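Blr3880 protein (Bradyrhizobium japonicum, PDB 2OOD) probably catalyses the zinc-dependent hydrolytic deamination of guanine to xanthine, releasing ammonia, in purine degradation. Local coordinates at residues H79-V87 with Y115-F123; Q100-K111 with I167-F175. All blocks are in the same frame, centred on the assembly; numbering follows the deposited sequence.

Interaction 1. Residues H79-V87 with Y115-F123; sequences HIHLPQTRV and YAREGVKRF. With ZN (zinc ion), chain B; GUN (guanine), chain C.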
loop_
_atom_site.group_PDB
_atom_site.type_symbol
_atom_site.label_atom_id
_atom_site.label_comp_id
_atom_site.label_asym_id
_atom_site.label_seq_id
_atom_site.Cartn_x
_atom_site.Cartn_y
_atom_site.Cartn_z
ATOM N N HIS A 79 -16.942 6.139 1.330
ATOM C CA HIS A 79 -17.328 4.762 1.580
ATOM C C HIS A 79 -16.603 4.065 2.727
ATOM O O HIS A 79 -15.603 3.394 2.488
ATOM C CB HIS A 79 -17.106 3.965 0.298
ATOM C CG HIS A 79 -17.805 2.644 0.267
ATOM N ND1 HIS A 79 -18.924 2.422 -0.501
ATOM C CD2 HIS A 79 -17.532 1.472 0.883
ATOM C CE1 HIS A 79 -19.310 1.165 -0.360
ATOM N NE2 HIS A 79 -18.481 0.567 0.474
ATOM N N ILE A 80 -17.091 4.221 3.959
ATOM C CA ILE A 80 -16.491 3.543 5.120
ATOM C C ILE A 80 -17.581 2.788 5.851
ATOM O O ILE A 80 -18.757 3.088 5.702
ATOM C CB ILE A 80 -15.849 4.495 6.173
ATOM C CG1 ILE A 80 -16.023 5.947 5.761
ATOM C CG2 ILE A 80 -14.390 4.138 6.398
ATOM C CD1 ILE A 80 -17.432 6.437 5.919
ATOM N N HIS A 81 -17.178 1.806 6.646
ATOM C CA HIS A 81 -18.102 0.997 7.431
ATOM C C HIS A 81 -17.766 1.239 8.899
ATOM O O HIS A 81 -16.812 0.668 9.423
ATOM C CB HIS A 81 -17.924 -0.490 7.101
ATOM C CG HIS A 81 -18.488 -0.902 5.776
ATOM N ND1 HIS A 81 -19.800 -1.282 5.613
ATOM C CD2 HIS A 81 -17.905 -1.036 4.561
ATOM C CE1 HIS A 81 -20.001 -1.636 4.355
ATOM N NE2 HIS A 81 -18.867 -1.497 3.695
ATOM N N LEU A 82 -18.550 2.087 9.553
ATOM C CA LEU A 82 -18.342 2.412 10.963
ATOM C C LEU A 82 -18.105 1.208 11.879
ATOM O O LEU A 82 -17.121 1.169 12.621
ATOM C CB LEU A 82 -19.531 3.222 11.494
ATOM C CG LEU A 82 -19.821 3.120 12.996
ATOM C CD1 LEU A 82 -18.676 3.708 13.797
ATOM C CD2 LEU A 82 -21.119 3.840 13.308
ATOM N N PRO A 83 -19.004 0.210 11.843
ATOM C CA PRO A 83 -18.851 -0.968 12.697
ATOM C C PRO A 83 -17.686 -1.893 12.356
ATOM O O PRO A 83 -17.504 -2.919 13.006
ATOM C CB PRO A 83 -20.206 -1.656 12.572
ATOM C CG PRO A 83 -20.581 -1.356 11.168
ATOM C CD PRO A 83 -20.216 0.098 11.012
ATOM N N GLN A 84 -16.893 -1.539 11.351
ATOM C CA GLN A 84 -15.759 -2.373 10.979
ATOM C C GLN A 84 -14.426 -1.765 11.420
ATOM O O GLN A 84 -13.350 -2.304 11.129
ATOM C CB GLN A 84 -15.769 -2.609 9.476
ATOM C CG GLN A 84 -16.877 -3.540 9.040
ATOM C CD GLN A 84 -17.004 -3.628 7.539
ATOM O OE1 GLN A 84 -16.009 -3.605 6.827
ATOM N NE2 GLN A 84 -18.230 -3.746 7.048
ATOM N N THR A 85 -14.518 -0.652 12.144
ATOM C CA THR A 85 -13.364 0.076 12.659
ATOM C C THR A 85 -12.324 -0.793 13.359
ATOM O O THR A 85 -11.129 -0.525 13.284
ATOM C CB THR A 85 -13.813 1.160 13.670
ATOM O OG1 THR A 85 -14.634 2.127 13.007
ATOM C CG2 THR A 85 -12.614 1.850 14.296
ATOM N N ARG A 86 -12.781 -1.836 14.037
ATOM C CA ARG A 86 -11.886 -2.695 14.794
ATOM C C ARG A 86 -11.409 -3.951 14.084
ATOM O O ARG A 86 -10.519 -4.639 14.587
ATOM C CB ARG A 86 -12.568 -3.085 16.104
ATOM C CG ARG A 86 -11.657 -3.699 17.141
ATOM C CD ARG A 86 -12.419 -3.953 18.422
ATOM N NE ARG A 86 -11.524 -4.325 19.508
ATOM C CZ ARG A 86 -11.922 -4.617 20.742
ATOM N NH1 ARG A 86 -13.213 -4.583 21.047
ATOM N NH2 ARG A 86 -11.027 -4.936 21.673
ATOM N N VAL A 87 -11.973 -4.243 12.915
ATOM C CA VAL A 87 -11.605 -5.456 12.190
ATOM C C VAL A 87 -11.104 -5.257 10.750
ATOM O O VAL A 87 -11.414 -6.060 9.871
ATOM C CB VAL A 87 -12.805 -6.440 12.177
ATOM C CG1 VAL A 87 -13.094 -6.920 13.589
ATOM C CG2 VAL A 87 -14.041 -5.753 11.606
ATOM N N TYR A 115 -20.887 -0.026 23.378
ATOM C CA TYR A 115 -19.886 -0.427 22.394
ATOM C C TYR A 115 -19.997 0.491 21.182
ATOM O O TYR A 115 -18.999 0.945 20.645
ATOM C CB TYR A 115 -20.128 -1.870 21.956
ATOM C CG TYR A 115 -18.944 -2.526 21.300
ATOM C CD1 TYR A 115 -17.952 -3.120 22.057
ATOM C CD2 TYR A 115 -18.818 -2.561 19.921
ATOM C CE1 TYR A 115 -16.859 -3.740 21.460
ATOM C CE2 TYR A 115 -17.726 -3.177 19.309
ATOM C CZ TYR A 115 -16.750 -3.768 20.088
ATOM O OH TYR A 115 -15.672 -4.411 19.498
ATOM N N ALA A 116 -21.225 0.757 20.758
ATOM C CA ALA A 116 -21.466 1.616 19.613
ATOM C C ALA A 116 -20.878 2.994 19.860
ATOM O O ALA A 116 -20.243 3.580 18.980
ATOM C CB ALA A 116 -22.960 1.728 19.346
ATOM N N ARG A 117 -21.096 3.514 21.065
ATOM C CA ARG A 117 -20.589 4.837 21.416
ATOM C C ARG A 117 -19.060 4.884 21.374
ATOM O O ARG A 117 -18.475 5.874 20.933
ATOM C CB ARG A 117 -21.087 5.251 22.801
ATOM C CG ARG A 117 -20.650 6.649 23.191
ATOM C CD ARG A 117 -21.018 6.985 24.625
ATOM N NE ARG A 117 -22.461 7.033 24.821
ATOM C CZ ARG A 117 -23.133 6.218 25.628
ATOM N NH1 ARG A 117 -22.484 5.282 26.317
ATOM N NH2 ARG A 117 -24.451 6.349 25.762
ATOM N N GLU A 118 -18.415 3.813 21.826
ATOM C CA GLU A 118 -16.959 3.769 21.819
ATOM C C GLU A 118 -16.408 3.627 20.399
ATOM O O GLU A 118 -15.414 4.266 20.049
ATOM C CB GLU A 118 -16.452 2.616 22.670
ATOM C CG GLU A 118 -15.208 2.986 23.436
ATOM C CD GLU A 118 -14.229 1.837 23.542
ATOM O OE1 GLU A 118 -14.669 0.696 23.844
ATOM O OE2 GLU A 118 -13.014 2.085 23.327
ATOM N N GLY A 119 -17.049 2.784 19.590
ATOM C CA GLY A 119 -16.611 2.598 18.220
ATOM C C GLY A 119 -16.725 3.909 17.469
ATOM O O GLY A 119 -15.788 4.326 16.793
ATOM N N VAL A 120 -17.871 4.569 17.592
ATOM C CA VAL A 120 -18.089 5.843 16.921
ATOM C C VAL A 120 -17.007 6.845 17.288
ATOM O O VAL A 120 -16.578 7.642 16.458
ATOM C CB VAL A 120 -19.448 6.454 17.298
ATOM C CG1 VAL A 120 -19.530 7.880 16.780
ATOM C CG2 VAL A 120 -20.573 5.609 16.724
ATOM N N LYS A 121 -16.571 6.798 18.539
ATOM C CA LYS A 121 -15.538 7.696 19.027
ATOM C C LYS A 121 -14.212 7.385 18.334
ATOM O O LYS A 121 -13.548 8.276 17.806
ATOM C CB LYS A 121 -15.385 7.527 20.538
ATOM C CG LYS A 121 -14.353 8.447 21.169
ATOM C CD LYS A 121 -13.705 7.782 22.380
ATOM C CE LYS A 121 -12.716 8.714 23.071
ATOM N NZ LYS A 121 -11.713 9.304 22.128
ATOM N N ARG A 122 -13.834 6.112 18.336
ATOM C CA ARG A 122 -12.585 5.688 17.709
ATOM C C ARG A 122 -12.628 5.838 16.193
ATOM O O ARG A 122 -11.613 6.134 15.559
ATOM C CB ARG A 122 -12.289 4.241 18.083
ATOM C CG ARG A 122 -11.940 4.070 19.539
ATOM C CD ARG A 122 -12.059 2.635 19.943
ATOM N NE ARG A 122 -11.612 2.417 21.313
ATOM C CZ ARG A 122 -10.355 2.559 21.728
ATOM N NH1 ARG A 122 -9.404 2.926 20.876
ATOM N NH2 ARG A 122 -10.048 2.319 22.998
ATOM N N PHE A 123 -13.809 5.632 15.624
ATOM C CA PHE A 123 -14.008 5.757 14.190
ATOM C C PHE A 123 -13.702 7.190 13.752
ATOM O O PHE A 123 -12.910 7.407 12.838
ATOM C CB PHE A 123 -15.457 5.394 13.860
ATOM C CG PHE A 123 -15.835 5.594 12.424
ATOM C CD1 PHE A 123 -15.369 4.735 11.439
ATOM C CD2 PHE A 123 -16.697 6.623 12.059
ATOM C CE1 PHE A 123 -15.759 4.896 10.109
ATOM C CE2 PHE A 123 -17.092 6.795 10.734
ATOM C CZ PHE A 123 -16.621 5.927 9.759
HETATM ZN ZN ZN B . -18.378 -1.302 1.630
HETATM N N9 GUN C . -21.479 -5.129 0.818
HETATM C C8 GUN C . -21.697 -6.466 0.832
HETATM N N7 GUN C . -20.569 -7.116 0.840
HETATM C C5 GUN C . -19.542 -6.239 0.841
HETATM C C6 GUN C . -18.113 -6.357 0.849
HETATM O O6 GUN C . -17.554 -7.460 0.872
HETATM N N1 GUN C . -17.364 -5.182 0.848
HETATM C C2 GUN C . -17.980 -3.940 0.832
HETATM N N2 GUN C . -17.211 -2.787 0.842
HETATM N N3 GUN C . -19.296 -3.824 0.822
HETATM C C4 GUN C . -20.107 -4.931 0.820
HETATM O O HOH W 1 -16.427 -2.392 2.865
#

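Interaction 2. Residues Q100-K111 with I167-F175; sequences QKSIYPEEIKYK and IDRNAPAEF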
loop_
_atom_site.group_PDB
_atom_site.type_symbol
_atom_site.label_atom_id
_atom_site.label_comp_id
_atom_site.label_asym_id
_atom_site.label_seq_id
_atom_site.Cartn_x
_atom_site.Cartn_y
_atom_site.Cartn_z
ATOM N N GLN A 100 -19.181 -13.218 6.255
ATOM C CA GLN A 100 -19.680 -14.231 7.182
ATOM C C GLN A 100 -18.689 -14.504 8.318
ATOM O O GLN A 100 -19.053 -14.500 9.493
ATOM C CB GLN A 100 -19.955 -15.533 6.415
ATOM C CG GLN A 100 -21.402 -16.030 6.456
ATOM C CD GLN A 100 -22.408 -15.038 5.884
ATOM O OE1 GLN A 100 -22.252 -14.533 4.769
ATOM N NE2 GLN A 100 -23.461 -14.770 6.647
ATOM N N LYS A 101 -17.429 -14.723 7.962
ATOM C CA LYS A 101 -16.407 -15.033 8.951
ATOM C C LYS A 101 -15.917 -13.913 9.868
ATOM O O LYS A 101 -15.798 -14.119 11.080
ATOM C CB LYS A 101 -15.183 -15.660 8.269
ATOM C CG LYS A 101 -14.041 -15.934 9.251
ATOM C CD LYS A 101 -12.775 -16.475 8.573
ATOM C CE LYS A 101 -11.656 -16.705 9.610
ATOM N NZ LYS A 101 -10.398 -17.275 9.015
ATOM N N SER A 102 -15.643 -12.732 9.317
ATOM C CA SER A 102 -15.087 -11.654 10.132
ATOM C C SER A 102 -15.883 -10.374 10.389
ATOM O O SER A 102 -15.640 -9.677 11.375
ATOM C CB SER A 102 -13.740 -11.257 9.536
ATOM O OG SER A 102 -13.015 -12.407 9.149
ATOM N N ILE A 103 -16.829 -10.056 9.521
ATOM C CA ILE A 103 -17.566 -8.816 9.675
ATOM C C ILE A 103 -18.841 -8.854 10.520
ATOM O O ILE A 103 -18.978 -8.089 11.465
ATOM C CB ILE A 103 -17.846 -8.205 8.266
ATOM C CG1 ILE A 103 -16.647 -7.355 7.829
ATOM C CG2 ILE A 103 -19.088 -7.333 8.289
ATOM C CD1 ILE A 103 -15.287 -7.936 8.173
ATOM N N TYR A 104 -19.766 -9.745 10.198
ATOM C CA TYR A 104 -21.015 -9.817 10.941
ATOM C C TYR A 104 -20.827 -10.075 12.438
ATOM O O TYR A 104 -21.479 -9.436 13.266
ATOM C CB TYR A 104 -21.936 -10.864 10.303
ATOM C CG TYR A 104 -22.340 -10.513 8.878
ATOM C CD1 TYR A 104 -22.319 -11.469 7.867
ATOM C CD2 TYR A 104 -22.754 -9.223 8.547
ATOM C CE1 TYR A 104 -22.703 -11.151 6.560
ATOM C CE2 TYR A 104 -23.139 -8.890 7.241
ATOM C CZ TYR A 104 -23.113 -9.858 6.250
ATOM O OH TYR A 104 -23.501 -9.535 4.951
ATOM N N PRO A 105 -19.941 -11.007 12.815
ATOM C CA PRO A 105 -19.788 -11.217 14.257
ATOM C C PRO A 105 -19.345 -9.972 15.031
ATOM O O PRO A 105 -19.561 -9.888 16.239
ATOM C CB PRO A 105 -18.784 -12.375 14.348
ATOM C CG PRO A 105 -18.098 -12.379 13.018
ATOM C CD PRO A 105 -19.195 -12.019 12.051
ATOM N N GLU A 106 -18.748 -9.001 14.340
ATOM C CA GLU A 106 -18.286 -7.763 14.980
ATOM C C GLU A 106 -19.337 -6.663 14.917
ATOM O O GLU A 106 -19.560 -5.956 15.892
ATOM C CB GLU A 106 -17.001 -7.272 14.305
ATOM C CG GLU A 106 -16.537 -5.868 14.690
ATOM C CD GLU A 106 -16.014 -5.764 16.115
ATOM O OE1 GLU A 106 -15.600 -6.802 16.684
ATOM O OE2 GLU A 106 -16.001 -4.634 16.659
ATOM N N GLU A 107 -19.981 -6.524 13.764
ATOM C CA GLU A 107 -21.003 -5.504 13.578
ATOM C C GLU A 107 -22.209 -5.713 14.481
ATOM O O GLU A 107 -22.929 -4.767 14.812
ATOM C CB GLU A 107 -21.453 -5.468 12.118
ATOM C CG GLU A 107 -20.392 -4.925 11.188
ATOM C CD GLU A 107 -20.935 -4.549 9.834
ATOM O OE1 GLU A 107 -22.097 -4.100 9.759
ATOM O OE2 GLU A 107 -20.194 -4.682 8.845
ATOM N N ILE A 108 -22.426 -6.956 14.890
ATOM C CA ILE A 108 -23.557 -7.271 15.744
ATOM C C ILE A 108 -23.378 -6.686 17.154
ATOM O O ILE A 108 -24.357 -6.474 17.871
ATOM C CB ILE A 108 -23.766 -8.808 15.804
ATOM C CG1 ILE A 108 -25.122 -9.124 16.430
ATOM C CG2 ILE A 108 -22.640 -9.460 16.588
ATOM C CD1 ILE A 108 -25.526 -10.585 16.311
ATOM N N LYS A 109 -22.130 -6.408 17.537
ATOM C CA LYS A 109 -21.830 -5.839 18.855
ATOM C C LYS A 109 -22.362 -4.415 18.997
ATOM O O LYS A 109 -22.600 -3.939 20.107
ATOM C CB LYS A 109 -20.320 -5.797 19.106
ATOM C CG LYS A 109 -19.597 -7.117 19.007
ATOM C CD LYS A 109 -18.114 -6.897 19.269
ATOM C CE LYS A 109 -17.315 -8.182 19.190
ATOM N NZ LYS A 109 -15.872 -7.934 19.455
ATOM N N TYR A 110 -22.534 -3.731 17.872
ATOM C CA TYR A 110 -23.024 -2.364 17.898
ATOM C C TYR A 110 -24.492 -2.247 18.284
ATOM O O TYR A 110 -25.059 -1.151 18.260
ATOM C CB TYR A 110 -22.753 -1.681 16.552
ATOM C CG TYR A 110 -21.290 -1.341 16.369
ATOM C CD1 TYR A 110 -20.331 -2.340 16.250
ATOM C CD2 TYR A 110 -20.856 -0.024 16.378
ATOM C CE1 TYR A 110 -18.979 -2.035 16.150
ATOM C CE2 TYR A 110 -19.507 0.292 16.280
ATOM C CZ TYR A 110 -18.574 -0.715 16.168
ATOM O OH TYR A 110 -17.232 -0.401 16.082
ATOM N N LYS A 111 -25.099 -3.382 18.631
ATOM C CA LYS A 111 -26.493 -3.422 19.076
ATOM C C LYS A 111 -26.471 -2.751 20.446
ATOM O O LYS A 111 -27.395 -2.026 20.824
ATOM C CB LYS A 111 -26.959 -4.869 19.259
ATOM C CG LYS A 111 -27.930 -5.389 18.228
ATOM C CD LYS A 111 -28.431 -6.769 18.647
ATOM C CE LYS A 111 -29.417 -7.339 17.627
ATOM N NZ LYS A 111 -29.753 -8.793 17.888
ATOM N N ILE A 167 -30.255 -5.079 5.924
ATOM C CA ILE A 167 -29.745 -6.336 5.389
ATOM C C ILE A 167 -30.870 -7.348 5.587
ATOM O O ILE A 167 -31.342 -7.580 6.704
ATOM C CB ILE A 167 -28.445 -6.781 6.115
ATOM C CG1 ILE A 167 -27.961 -8.123 5.567
ATOM C CG2 ILE A 167 -28.672 -6.864 7.603
ATOM C CD1 ILE A 167 -27.304 -8.020 4.220
ATOM N N ASP A 168 -31.285 -7.952 4.478
ATOM C CA ASP A 168 -32.415 -8.885 4.435
ATOM C C ASP A 168 -32.098 -10.386 4.348
ATOM O O ASP A 168 -32.587 -11.176 5.155
ATOM C CB ASP A 168 -33.292 -8.485 3.243
ATOM C CG ASP A 168 -34.748 -8.647 3.525
ATOM O OD1 ASP A 168 -35.580 -8.148 2.729
ATOM O OD2 ASP A 168 -35.052 -9.279 4.554
ATOM N N ARG A 169 -31.304 -10.766 3.347
ATOM C CA ARG A 169 -30.925 -12.159 3.107
ATOM C C ARG A 169 -29.426 -12.365 3.292
ATOM O O ARG A 169 -28.672 -11.418 3.529
ATOM C CB ARG A 169 -31.240 -12.557 1.662
ATOM C CG ARG A 169 -32.526 -12.023 1.076
ATOM C CD ARG A 169 -32.479 -12.153 -0.444
ATOM N NE ARG A 169 -33.817 -12.206 -1.039
ATOM C CZ ARG A 169 -34.077 -12.249 -2.351
ATOM N NH1 ARG A 169 -33.090 -12.244 -3.251
ATOM N NH2 ARG A 169 -35.340 -12.305 -2.768
ATOM N N ASN A 170 -29.009 -13.618 3.154
ATOM C CA ASN A 170 -27.608 -14.001 3.234
ATOM C C ASN A 170 -26.773 -13.461 4.397
ATOM O O ASN A 170 -25.606 -13.100 4.213
ATOM C CB ASN A 170 -26.921 -13.654 1.907
ATOM C CG ASN A 170 -27.462 -14.469 0.737
ATOM O OD1 ASN A 170 -27.532 -15.697 0.813
ATOM N ND2 ASN A 170 -27.838 -13.793 -0.351
ATOM N N ALA A 171 -27.357 -13.419 5.590
ATOM C CA ALA A 171 -26.644 -12.953 6.780
ATOM C C ALA A 171 -27.268 -13.617 8.002
ATOM O O ALA A 171 -28.414 -14.050 7.954
ATOM C CB ALA A 171 -26.739 -11.443 6.899
ATOM N N PRO A 172 -26.523 -13.706 9.119
ATOM C CA PRO A 172 -27.068 -14.337 10.329
ATOM C C PRO A 172 -28.477 -13.837 10.663
ATOM O O PRO A 172 -28.830 -12.686 10.377
ATOM C CB PRO A 172 -26.046 -13.966 11.398
ATOM C CG PRO A 172 -24.763 -13.936 10.625
ATOM C CD PRO A 172 -25.164 -13.191 9.363
ATOM N N ALA A 173 -29.284 -14.706 11.264
ATOM C CA ALA A 173 -30.653 -14.345 11.614
ATOM C C ALA A 173 -30.703 -13.254 12.682
ATOM O O ALA A 173 -31.575 -12.374 12.640
ATOM C CB ALA A 173 -31.411 -15.580 12.090
ATOM N N GLU A 174 -29.774 -13.306 13.637
ATOM C CA GLU A 174 -29.745 -12.305 14.703
ATOM C C GLU A 174 -29.254 -10.950 14.205
ATOM O O GLU A 174 -29.406 -9.935 14.896
ATOM C CB GLU A 174 -28.862 -12.765 15.876
ATOM C CG GLU A 174 -27.417 -13.050 15.514
ATOM C CD GLU A 174 -27.202 -14.495 15.044
ATOM O OE1 GLU A 174 -28.137 -15.076 14.414
ATOM O OE2 GLU A 174 -26.090 -15.032 15.303
ATOM N N PHE A 175 -28.671 -10.931 13.007
ATOM C CA PHE A 175 -28.167 -9.689 12.433
ATOM C C PHE A 175 -29.105 -9.048 11.416
ATOM O O PHE A 175 -29.156 -7.830 11.310
ATOM C CB PHE A 175 -26.804 -9.909 11.768
ATOM C CG PHE A 175 -26.171 -8.638 11.263
ATOM C CD1 PHE A 175 -25.671 -7.692 12.156
ATOM C CD2 PHE A 175 -26.103 -8.368 9.897
ATOM C CE1 PHE A 175 -25.111 -6.484 11.692
ATOM C CE2 PHE A 175 -25.543 -7.160 9.423
ATOM C CZ PHE A 175 -25.050 -6.223 10.324
HETATM O O HOH W 2 -23.526 -11.631 3.266
#

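Interaction 1. Residues H79-V87 with Y115-F123
Phe-123 projects from helix 113-129 onto the end of strand 70-81. CA of Leu-82 lies over one face of its ring, a CH-pi contact 4.0 Å from the centroid. Ile-80 comes to the ring edge, its CB 3.9 Å from Phe-123 CZ. CG of Phe-123 is anti to the backbone N (chi1 175°), which carries the ring out from the helix to reach both residues. Leu-82 CD1 packs on Phe-123 CB at 3.6 Å, and its CD2 meets CG2 of Val-120. Replacing Phe-123 with alanine would probably open a gap between the helix and the strand end and leave Ile-80 CB and the CA of Leu-82 without the ring they pack on. The turn beyond is tied to Leu-82: Thr-85 OG1 donates to a lone pair of Leu-82 O at 2.7 Å, and that oxygen also accepts from Thr-85 N. Arg-86 NH1 donates to Tyr-115 OH at 2.9 Å, with the hydroxyl oxygen close to the guanidinium plane. The same guanidinium bonds to Trp-420 O and Ser-423 OG of the second subunit. On the other side of the strand, His-79 NE2 and His-81 NE2 bind zinc at 2.2 and 2.1 Å. His-234, Asp-326 and guanine N2 are further ligands. This is the His-X-His motif at the end of the first barrel strand in amidohydrolases.

Interaction 2. Residues Q100-K111 with I167-F175
Tyr-104 touches the 167-175 loop from its CB to its hydroxyl. CG stands anti to the carbonyl carbon (chi1 -63°), and the ring leaves helix 95-107 toward the loop. CB lies beside the Pro-172 ring. Further on, Tyr-104 CD1 touches Pro-172 CD at 3.6 Å. On the other ortho carbon, Tyr-104 CD2 packs on CE2 of Phe-175, also at 3.6 Å. The two rings meet obliquely, with planes at 41° and centroids 5.1 Å apart. Near the tip, CB of Ala-171 sits over one face of the tyrosine ring, 4.2 Å from its centroid, and makes a CH-pi contact. Tyr-104 OH ends on a water at 2.7 Å, which lies in the ring plane and donates to Asn-170 O. The loop follows strand 160-166 of the TIM barrel, so the helix packs at the C-terminal end of the barrel strands, where amidohydrolases hold their active site. The nearest atoms of the Tyr-104 side chain and the bound guanine are about 5 Å apart. Phe-175 also touches the next turn: its CE1 is 3.8 Å from Glu-107 CB. The Glu-107 carboxylate is turned nearly at right angles to the phenyl plane, and its OE2 forms a salt bridge with Arg-206 and also meets Gln-84. CD1 of Ile-108 rests on CG of Glu-174. The extended Lys-111 carries NZ to Glu-174 O, donating at 3.2 Å in the carbonyl plane.

The centres of interactions 1 and 2 are about 15 Å apart, on the same side of the chain's centre. Their segments alternate along the chain: 79-87, 100-111, 115-123, 167-175. Helix 95-107 follows strand 70-81 and leads into helix 113-129. Segment 100-111 touches both segments of interaction 1. Gln-84 NE2 and Glu-107 OE2, 2.8 Å apart, probably form a hydrogen bond. Tyr-115 OH and Glu-106 OE2, at 2.9 Å, probably form another. Pro-83 packs on Glu-107 and Tyr-110. The zinc-binding strand is thus connected through helix 95-107 to the loop after strand 160-166. Both interactions also reach the second subunit, which places this side of the barrel near the dimer interface.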